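Local coordinates for thioredoxin family protein (Pseudomonas aeruginosa, PDB 1Z6N) that is of unknown function but belongs to the thioredoxin family, carries a CxxC pair consistent with thiol-disulfide chemistry, and binds magnesium, at residues Arg103-Leu115 and Glu120-Gln132. Residues are numbered along the deposited sequence; the frame is centred on the assembly and turned at random.
Sequences RLALERIAIPLVL and EFNLLGRFVERPQ
Val114 and Phe127 face each other as a hydrogen-bonded pair in the antiparallel beta hairpin of this thioredoxin fold, where strand 123-128 forms the edge of the sheet beside strand 113-117. Val114 N donates to Phe127 O at 2.8 Å, Phe127 N returns the bond to Val114 O, and just past the strand Glu129 N donates to Pro112 O at 2.8 Å. The Val114 and Phe127 side chains share one face of the sheet, which is tightly packed. Val114 CB meets Phe127 CB at 3.8 Å, while Phe127, with CG anti to its own N (chi1 173°), carries its ring toward Pro112, whose CG arrives at the ring edge. Helices 67-82 and 151-164 cover this face. Pro112 follows a cis peptide bond and also touches Cys69, so the hairpin begins beside the CxxC pair, as the cis-proline does in thioredoxins.

On the other face the leucines form the packed part: Leu113 CD1 and Val128 CG2 touch side by side, and Leu123 bridges two partners, CD1 to Leu115 CB and CD2 to Leu104 CD2. The solvent side belongs to Arg126, Arg108 and Glu129 with their waters. Arg126 runs extended from CG to NE past Leu115 CD2, taking its guanidinium to Leu104 and Leu106 of the loop. Leu104 CB lies over one face of the guanidinium, 3.5 Å from Arg126 NH2, and Leu106 CD2 lies at its edge. Just past the end of strand 123-128, water joins Arg108 NH1 to Glu129 OE2, whose charges stand 4.6 Å apart, beyond a salt bridge. A second water accepts a weak bond from Arg126 NH1 and donates to Ala105 O. Both terminal nitrogens of Arg126 reach Leu104 O, NH1 weakly at 3.3 Å and NH2 at 2.9 Å (N-H...O 151°), with the oxygen close to the guanidinium plane.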
ATOM      1  N   ARG A 103       1.582  10.585 -16.530  1.00 10.63           N
ATOM      2  CA  ARG A 103       2.630   9.591 -16.653  1.00 10.77           C
ATOM      3  C   ARG A 103       2.068   8.143 -16.638  1.00  9.88           C
ATOM      4  O   ARG A 103       2.518   7.261 -17.381  1.00  9.67           O
ATOM      5  CB  ARG A 103       3.592   9.806 -15.492  1.00 12.61           C
ATOM      6  CG  ARG A 103       4.774   8.939 -15.552  1.00 13.44           C
ATOM      7  CD  ARG A 103       5.613   9.160 -14.312  1.00 13.27           C
ATOM      8  NE  ARG A 103       6.915   8.584 -14.585  1.00 14.30           N
ATOM      9  CZ  ARG A 103       8.061   8.986 -14.044  1.00 15.23           C
ATOM     10  NH1 ARG A 103       8.093   9.993 -13.163  1.00 14.09           N
ATOM     11  NH2 ARG A 103       9.178   8.358 -14.394  1.00 13.08           N
ATOM     12  N   LEU A 104       1.058   7.932 -15.809  1.00  9.00           N
ATOM     13  CA  LEU A 104       0.450   6.625 -15.611  1.00  8.48           C
ATOM     14  C   LEU A 104      -0.804   6.434 -16.445  1.00  9.04           C
ATOM     15  O   LEU A 104      -1.452   5.391 -16.323  1.00  9.67           O
ATOM     16  CB  LEU A 104       0.078   6.443 -14.127  1.00  8.67           C
ATOM     17  CG  LEU A 104       1.259   6.456 -13.147  1.00  8.64           C
ATOM     18  CD1 LEU A 104       0.762   6.539 -11.701  1.00  8.71           C
ATOM     19  CD2 LEU A 104       2.200   5.243 -13.324  1.00  9.42           C
ATOM     20  N   ALA A 105      -1.154   7.436 -17.259  1.00  8.98           N
ATOM     21  CA  ALA A 105      -2.382   7.390 -18.081  1.00  9.90           C
ATOM     22  C   ALA A 105      -3.627   7.084 -17.235  1.00 10.36           C
ATOM     23  O   ALA A 105      -4.464   6.243 -17.603  1.00 11.23           O
ATOM     24  CB  ALA A 105      -2.237   6.380 -19.234  1.00 10.30           C
ATOM     25  N   LEU A 106      -3.741   7.801 -16.120  1.00 11.17           N
ATOM     26  CA  LEU A 106      -4.929   7.705 -15.260  1.00 11.28           C
ATOM     27  C   LEU A 106      -5.877   8.867 -15.516  1.00 12.41           C
ATOM     28  O   LEU A 106      -5.433   9.965 -15.794  1.00 13.37           O
ATOM     29  CB  LEU A 106      -4.504   7.674 -13.789  1.00 10.52           C
ATOM     30  CG  LEU A 106      -3.783   6.389 -13.390  1.00 10.71           C
ATOM     31  CD1 LEU A 106      -3.100   6.582 -12.048  1.00 10.76           C
ATOM     32  CD2 LEU A 106      -4.740   5.195 -13.336  1.00 12.05           C
ATOM     33  N   GLU A 107      -7.183   8.611 -15.434  1.00 13.91           N
ATOM     34  CA  GLU A 107      -8.191   9.666 -15.582  1.00 15.65           C
ATOM     35  C   GLU A 107      -8.223  10.580 -14.349  1.00 15.30           C
ATOM     36  O   GLU A 107      -8.488  11.776 -14.458  1.00 16.41           O
ATOM     37  CB  GLU A 107      -9.588   9.065 -15.801  1.00 15.66           C
ATOM     38  CG  GLU A 107      -9.796   8.346 -17.133  1.00 17.53           C
ATOM     39  CD  GLU A 107     -11.262   7.997 -17.379  1.00 18.41           C
ATOM     40  OE1 GLU A 107     -11.536   6.936 -17.985  1.00 22.70           O
ATOM     41  OE2 GLU A 107     -12.144   8.787 -16.966  1.00 22.64           O
ATOM     42  N   ARG A 108      -7.963   9.987 -13.187  1.00 14.26           N
ATOM     43  CA  ARG A 108      -7.975  10.652 -11.881  1.00 13.67           C
ATOM     44  C   ARG A 108      -7.114   9.805 -10.948  1.00 12.09           C
ATOM     45  O   ARG A 108      -6.727   8.684 -11.293  1.00 11.26           O
ATOM     46  CB  ARG A 108      -9.406  10.719 -11.341  1.00 14.41           C
ATOM     47  CG  ARG A 108     -10.006   9.350 -11.095  1.00 17.45           C
ATOM     48  CD  ARG A 108     -11.450   9.445 -10.624  1.00 22.54           C
ATOM     49  NE  ARG A 108     -11.533   9.385  -9.165  1.00 27.59           N
ATOM     50  CZ  ARG A 108     -11.714   8.263  -8.465  1.00 29.21           C
ATOM     51  NH1 ARG A 108     -11.772   8.319  -7.142  1.00 30.96           N
ATOM     52  NH2 ARG A 108     -11.840   7.090  -9.080  1.00 29.73           N
ATOM     53  N   ILE A 109      -6.808  10.335  -9.762  1.00 10.53           N
ATOM     54  CA  ILE A 109      -6.063   9.572  -8.767  1.00 10.04           C
ATOM     55  C   ILE A 109      -6.997   9.058  -7.683  1.00 10.07           C
ATOM     56  O   ILE A 109      -7.494   9.831  -6.867  1.00 12.66           O
ATOM     57  CB  ILE A 109      -4.940  10.410  -8.110  1.00 10.20           C
ATOM     58  CG1 ILE A 109      -3.955  10.927  -9.173  1.00  9.91           C
ATOM     59  CG2 ILE A 109      -4.231   9.575  -7.053  1.00 10.01           C
ATOM     60  CD1 ILE A 109      -3.105   9.819  -9.895  1.00 11.27           C
ATOM     61  N   ALA A 110      -7.228   7.749  -7.683  1.00  9.48           N
ATOM     62  CA  ALA A 110      -7.960   7.078  -6.612  1.00  8.77           C
ATOM     63  C   ALA A 110      -6.906   6.581  -5.639  1.00  9.76           C
ATOM     64  O   ALA A 110      -5.899   5.989  -6.054  1.00 11.25           O
ATOM     65  CB  ALA A 110      -8.768   5.914  -7.180  1.00  8.97           C
ATOM     66  N   ILE A 111      -7.118   6.850  -4.358  1.00  8.92           N
ATOM     67  CA  ILE A 111      -6.108   6.521  -3.360  1.00  8.32           C
ATOM     68  C   ILE A 111      -6.564   5.355  -2.464  1.00  8.09           C
ATOM     69  O   ILE A 111      -7.773   5.181  -2.242  1.00  8.61           O
ATOM     70  CB  ILE A 111      -5.694   7.759  -2.508  1.00  8.44           C
ATOM     71  CG1 ILE A 111      -6.930   8.431  -1.907  1.00  9.12           C
ATOM     72  CG2 ILE A 111      -4.843   8.736  -3.358  1.00  9.89           C
ATOM     73  CD1 ILE A 111      -6.609   9.478  -0.880  1.00  9.60           C
ATOM     74  N   PRO A 112      -5.610   4.563  -1.943  1.00  7.89           N
ATOM     75  CA  PRO A 112      -4.163   4.695  -2.157  1.00  7.95           C
ATOM     76  C   PRO A 112      -3.751   4.192  -3.529  1.00  7.51           C
ATOM     77  O   PRO A 112      -4.268   3.171  -4.000  1.00  8.12           O
ATOM     78  CB  PRO A 112      -3.576   3.762  -1.098  1.00  8.19           C
ATOM     79  CG  PRO A 112      -4.619   2.729  -0.883  1.00  7.74           C
ATOM     80  CD  PRO A 112      -5.928   3.456  -1.017  1.00  8.70           C
ATOM     81  N   LEU A 113      -2.829   4.914  -4.152  1.00  7.75           N
ATOM     82  CA  LEU A 113      -2.181   4.462  -5.366  1.00  8.17           C
ATOM     83  C   LEU A 113      -0.799   3.972  -4.952  1.00  8.46           C
ATOM     84  O   LEU A 113      -0.011   4.749  -4.411  1.00  9.08           O
ATOM     85  CB  LEU A 113      -2.072   5.627  -6.362  1.00  8.51           C
ATOM     86  CG  LEU A 113      -1.201   5.398  -7.602  1.00 10.05           C
ATOM     87  CD1 LEU A 113      -1.793   4.278  -8.460  1.00  9.70           C
ATOM     88  CD2 LEU A 113      -1.056   6.695  -8.424  1.00 11.53           C
ATOM     89  N   VAL A 114      -0.522   2.691  -5.193  1.00  8.06           N
ATOM     90  CA  VAL A 114       0.720   2.091  -4.767  1.00  7.93           C
ATOM     91  C   VAL A 114       1.496   1.636  -6.000  1.00  8.26           C
ATOM     92  O   VAL A 114       1.063   0.731  -6.714  1.00  8.65           O
ATOM     93  CB  VAL A 114       0.478   0.886  -3.830  1.00  8.90           C
ATOM     94  CG1 VAL A 114       1.793   0.281  -3.390  1.00  9.28           C
ATOM     95  CG2 VAL A 114      -0.340   1.309  -2.587  1.00  8.27           C
ATOM     96  N   LEU A 115       2.641   2.266  -6.230  1.00  7.86           N
ATOM     97  CA  LEU A 115       3.512   1.881  -7.341  1.00  7.72           C
ATOM     98  C   LEU A 115       4.622   0.990  -6.808  1.00  7.63           C
ATOM     99  O   LEU A 115       5.344   1.380  -5.889  1.00  7.94           O
ATOM    100  CB  LEU A 115       4.085   3.136  -8.008  1.00  7.85           C
ATOM    101  CG  LEU A 115       3.046   4.157  -8.501  1.00  8.90           C
ATOM    102  CD1 LEU A 115       3.793   5.320  -9.155  1.00  9.69           C
ATOM    103  CD2 LEU A 115       2.068   3.532  -9.494  1.00 10.37           C
ATOM    104  N   GLU A 120      16.199  -0.525  -8.964  1.00 18.30           N
ATOM    105  CA  GLU A 120      16.588   0.463  -9.986  1.00 18.04           C
ATOM    106  C   GLU A 120      15.468   1.473 -10.289  1.00 17.10           C
ATOM    107  O   GLU A 120      15.559   2.238 -11.263  1.00 16.93           O
ATOM    108  CB  GLU A 120      17.016  -0.230 -11.287  1.00 18.80           C
ATOM    109  CG  GLU A 120      17.831  -1.502 -11.107  1.00 22.57           C
ATOM    110  CD  GLU A 120      19.219  -1.254 -10.553  1.00 26.71           C
ATOM    111  OE1 GLU A 120      20.158  -1.941 -11.011  1.00 29.02           O
ATOM    112  OE2 GLU A 120      19.376  -0.382  -9.662  1.00 29.25           O
ATOM    113  N   PHE A 121      14.414   1.456  -9.472  1.00 15.44           N
ATOM    114  CA  PHE A 121      13.226   2.296  -9.689  1.00 14.97           C
ATOM    115  C   PHE A 121      12.495   2.009 -11.002  1.00 14.09           C
ATOM    116  O   PHE A 121      11.850   2.896 -11.553  1.00 13.96           O
ATOM    117  CB  PHE A 121      13.553   3.791  -9.568  1.00 15.57           C
ATOM    118  CG  PHE A 121      13.934   4.201  -8.192  1.00 16.72           C
ATOM    119  CD1 PHE A 121      12.957   4.484  -7.246  1.00 17.47           C
ATOM    120  CD2 PHE A 121      15.277   4.281  -7.826  1.00 18.99           C
ATOM    121  CE1 PHE A 121      13.305   4.857  -5.963  1.00 18.09           C
ATOM    122  CE2 PHE A 121      15.638   4.656  -6.541  1.00 20.01           C
ATOM    123  CZ  PHE A 121      14.653   4.946  -5.609  1.00 17.72           C
ATOM    124  N   ASN A 122      12.606   0.778 -11.505  1.00 12.74           N
ATOM    125  CA  ASN A 122      11.746   0.328 -12.595  1.00 11.98           C
ATOM    126  C   ASN A 122      10.371   0.055 -12.019  1.00 11.22           C
ATOM    127  O   ASN A 122      10.257  -0.545 -10.949  1.00 11.09           O
ATOM    128  CB  ASN A 122      12.253  -0.963 -13.255  1.00 12.03           C
ATOM    129  CG  ASN A 122      13.645  -0.832 -13.822  1.00 13.96           C
ATOM    130  OD1 ASN A 122      14.515  -1.642 -13.512  1.00 16.99           O
ATOM    131  ND2 ASN A 122      13.860   0.160 -14.671  1.00 15.30           N
ATOM    132  N   LEU A 123       9.339   0.511 -12.722  1.00  9.74           N
ATOM    133  CA  LEU A 123       7.958   0.296 -12.318  1.00  9.40           C
ATOM    134  C   LEU A 123       7.495  -1.109 -12.695  1.00  9.17           C
ATOM    135  O   LEU A 123       7.434  -1.465 -13.886  1.00  9.14           O
ATOM    136  CB  LEU A 123       7.059   1.344 -12.974  1.00  9.20           C
ATOM    137  CG  LEU A 123       5.557   1.262 -12.705  1.00 10.44           C
ATOM    138  CD1 LEU A 123       5.265   1.443 -11.230  1.00 10.70           C
ATOM    139  CD2 LEU A 123       4.830   2.324 -13.523  1.00 10.76           C
ATOM    140  N   LEU A 124       7.166  -1.906 -11.686  1.00  8.57           N
ATOM    141  CA  LEU A 124       6.788  -3.300 -11.901  1.00  8.48           C
ATOM    142  C   LEU A 124       5.283  -3.499 -11.992  1.00  8.64           C
ATOM    143  O   LEU A 124       4.816  -4.456 -12.625  1.00  9.23           O
ATOM    144  CB  LEU A 124       7.353  -4.178 -10.774  1.00  8.79           C
ATOM    145  CG  LEU A 124       8.854  -4.063 -10.473  1.00 10.14           C
ATOM    146  CD1 LEU A 124       9.248  -5.012  -9.345  1.00 12.19           C
ATOM    147  CD2 LEU A 124       9.703  -4.329 -11.703  1.00 11.55           C
ATOM    148  N   GLY A 125       4.523  -2.621 -11.329  1.00  8.19           N
ATOM    149  CA  GLY A 125       3.077  -2.722 -11.345  1.00  8.79           C
ATOM    150  C   GLY A 125       2.459  -1.800 -10.323  1.00  8.95           C
ATOM    151  O   GLY A 125       3.169  -1.019  -9.679  1.00  8.63           O
ATOM    152  N   ARG A 126       1.138  -1.900 -10.194  1.00  9.58           N
ATOM    153  CA  ARG A 126       0.363  -0.998  -9.353  1.00 10.09           C
ATOM    154  C   ARG A 126      -0.698  -1.731  -8.563  1.00 10.00           C
ATOM    155  O   ARG A 126      -1.322  -2.689  -9.062  1.00  9.21           O
ATOM    156  CB  ARG A 126      -0.406   0.015 -10.205  1.00 11.59           C
ATOM    157  CG  ARG A 126       0.326   0.652 -11.318  1.00 13.98           C
ATOM    158  CD  ARG A 126      -0.697   1.231 -12.266  1.00 13.97           C
ATOM    159  NE  ARG A 126      -0.045   1.803 -13.429  1.00 14.51           N
ATOM    160  CZ  ARG A 126      -0.639   2.637 -14.274  1.00 15.30           C
ATOM    161  NH1 ARG A 126      -1.898   3.000 -14.080  1.00 15.59           N
ATOM    162  NH2 ARG A 126       0.041   3.112 -15.301  1.00 15.78           N
ATOM    163  N   PHE A 127      -0.938  -1.207  -7.362  1.00  8.91           N
ATOM    164  CA  PHE A 127      -2.115  -1.539  -6.548  1.00  8.94           C
ATOM    165  C   PHE A 127      -2.946  -0.254  -6.495  1.00  9.19           C
ATOM    166  O   PHE A 127      -2.400   0.821  -6.230  1.00  9.33           O
ATOM    167  CB  PHE A 127      -1.670  -1.992  -5.158  1.00  9.20           C
ATOM    168  CG  PHE A 127      -2.794  -2.196  -4.166  1.00  8.87           C
ATOM    169  CD1 PHE A 127      -3.239  -3.484  -3.837  1.00  8.32           C
ATOM    170  CD2 PHE A 127      -3.391  -1.103  -3.536  1.00  9.68           C
ATOM    171  CE1 PHE A 127      -4.262  -3.663  -2.897  1.00  8.70           C
ATOM    172  CE2 PHE A 127      -4.402  -1.275  -2.589  1.00  8.31           C
ATOM    173  CZ  PHE A 127      -4.846  -2.556  -2.273  1.00  9.18           C
ATOM    174  N   VAL A 128      -4.245  -0.338  -6.769  1.00  9.06           N
ATOM    175  CA  VAL A 128      -5.050   0.877  -6.878  1.00  9.13           C
ATOM    176  C   VAL A 128      -6.311   0.772  -6.026  1.00  8.82           C
ATOM    177  O   VAL A 128      -7.224  -0.017  -6.345  1.00  8.59           O
ATOM    178  CB  VAL A 128      -5.460   1.206  -8.347  1.00  9.29           C
ATOM    179  CG1 VAL A 128      -6.162   2.563  -8.395  1.00 10.73           C
ATOM    180  CG2 VAL A 128      -4.253   1.178  -9.295  1.00  9.64           C
ATOM    181  N   GLU A 129      -6.328   1.562  -4.947  1.00  8.76           N
ATOM    182  CA  GLU A 129      -7.483   1.739  -4.066  1.00  9.07           C
ATOM    183  C   GLU A 129      -7.837   0.560  -3.147  1.00  8.38           C
ATOM    184  O   GLU A 129      -7.859   0.722  -1.922  1.00  8.32           O
ATOM    185  CB  GLU A 129      -8.720   2.219  -4.841  1.00  9.04           C
ATOM    186  CG  GLU A 129      -9.762   2.899  -3.956  1.00 10.50           C
ATOM    187  CD  GLU A 129     -10.877   3.581  -4.738  1.00 11.33           C
ATOM    188  OE1 GLU A 129     -11.354   2.999  -5.728  1.00 14.72           O
ATOM    189  OE2 GLU A 129     -11.278   4.698  -4.358  1.00 13.91           O
ATOM    190  N   ARG A 130      -8.129  -0.603  -3.739  1.00  8.29           N
ATOM    191  CA  ARG A 130      -8.596  -1.758  -2.987  1.00  8.59           C
ATOM    192  C   ARG A 130      -8.012  -3.033  -3.583  1.00  8.01           C
ATOM    193  O   ARG A 130      -7.692  -3.044  -4.772  1.00  7.90           O
ATOM    194  CB  ARG A 130     -10.126  -1.829  -3.027  1.00  9.66           C
ATOM    195  CG  ARG A 130     -10.743  -0.687  -2.281  1.00 12.05           C
ATOM    196  CD  ARG A 130     -12.247  -0.644  -2.433  1.00 13.56           C
ATOM    197  NE  ARG A 130     -12.702   0.629  -1.893  1.00 14.95           N
ATOM    198  CZ  ARG A 130     -13.647   1.403  -2.415  1.00 17.16           C
ATOM    199  NH1 ARG A 130     -14.300   1.038  -3.519  1.00 16.94           N
ATOM    200  NH2 ARG A 130     -13.935   2.559  -1.825  1.00 18.05           N
ATOM    201  N   PRO A 131      -7.867  -4.099  -2.762  1.00  7.33           N
ATOM    202  CA  PRO A 131      -7.376  -5.369  -3.312  1.00  6.63           C
ATOM    203  C   PRO A 131      -8.293  -5.944  -4.383  1.00  6.46           C
ATOM    204  O   PRO A 131      -9.499  -5.688  -4.385  1.00  7.39           O
ATOM    205  CB  PRO A 131      -7.295  -6.304  -2.094  1.00  6.93           C
ATOM    206  CG  PRO A 131      -7.315  -5.390  -0.891  1.00  7.30           C
ATOM    207  CD  PRO A 131      -8.091  -4.170  -1.302  1.00  7.92           C
ATOM    208  N   GLN A 132      -7.708  -6.743  -5.268  1.00  5.34           N
ATOM    209  CA  GLN A 132      -8.453  -7.361  -6.369  1.00  5.04           C
ATOM    210  C   GLN A 132      -9.664  -8.161  -5.872  1.00  5.13           C
ATOM    211  O   GLN A 132     -10.719  -8.185  -6.527  1.00  6.13           O
ATOM    212  CB  GLN A 132      -7.530  -8.251  -7.221  1.00  4.91           C
ATOM    213  CG  GLN A 132      -8.165  -8.701  -8.557  1.00  5.74           C
ATOM    214  CD  GLN A 132      -8.536  -7.502  -9.415  1.00  9.03           C
ATOM    215  OE1 GLN A 132      -7.683  -6.668  -9.740  1.00  9.61           O
ATOM    216  NE2 GLN A 132      -9.809  -7.412  -9.783  1.00  9.40           N
TER
HETATM  217  O   HOH W   1      -3.714   3.668 -16.803  1.00 23.28           O
HETATM  218  O   HOH W   2     -12.978   5.906  -5.999  1.00 39.74           O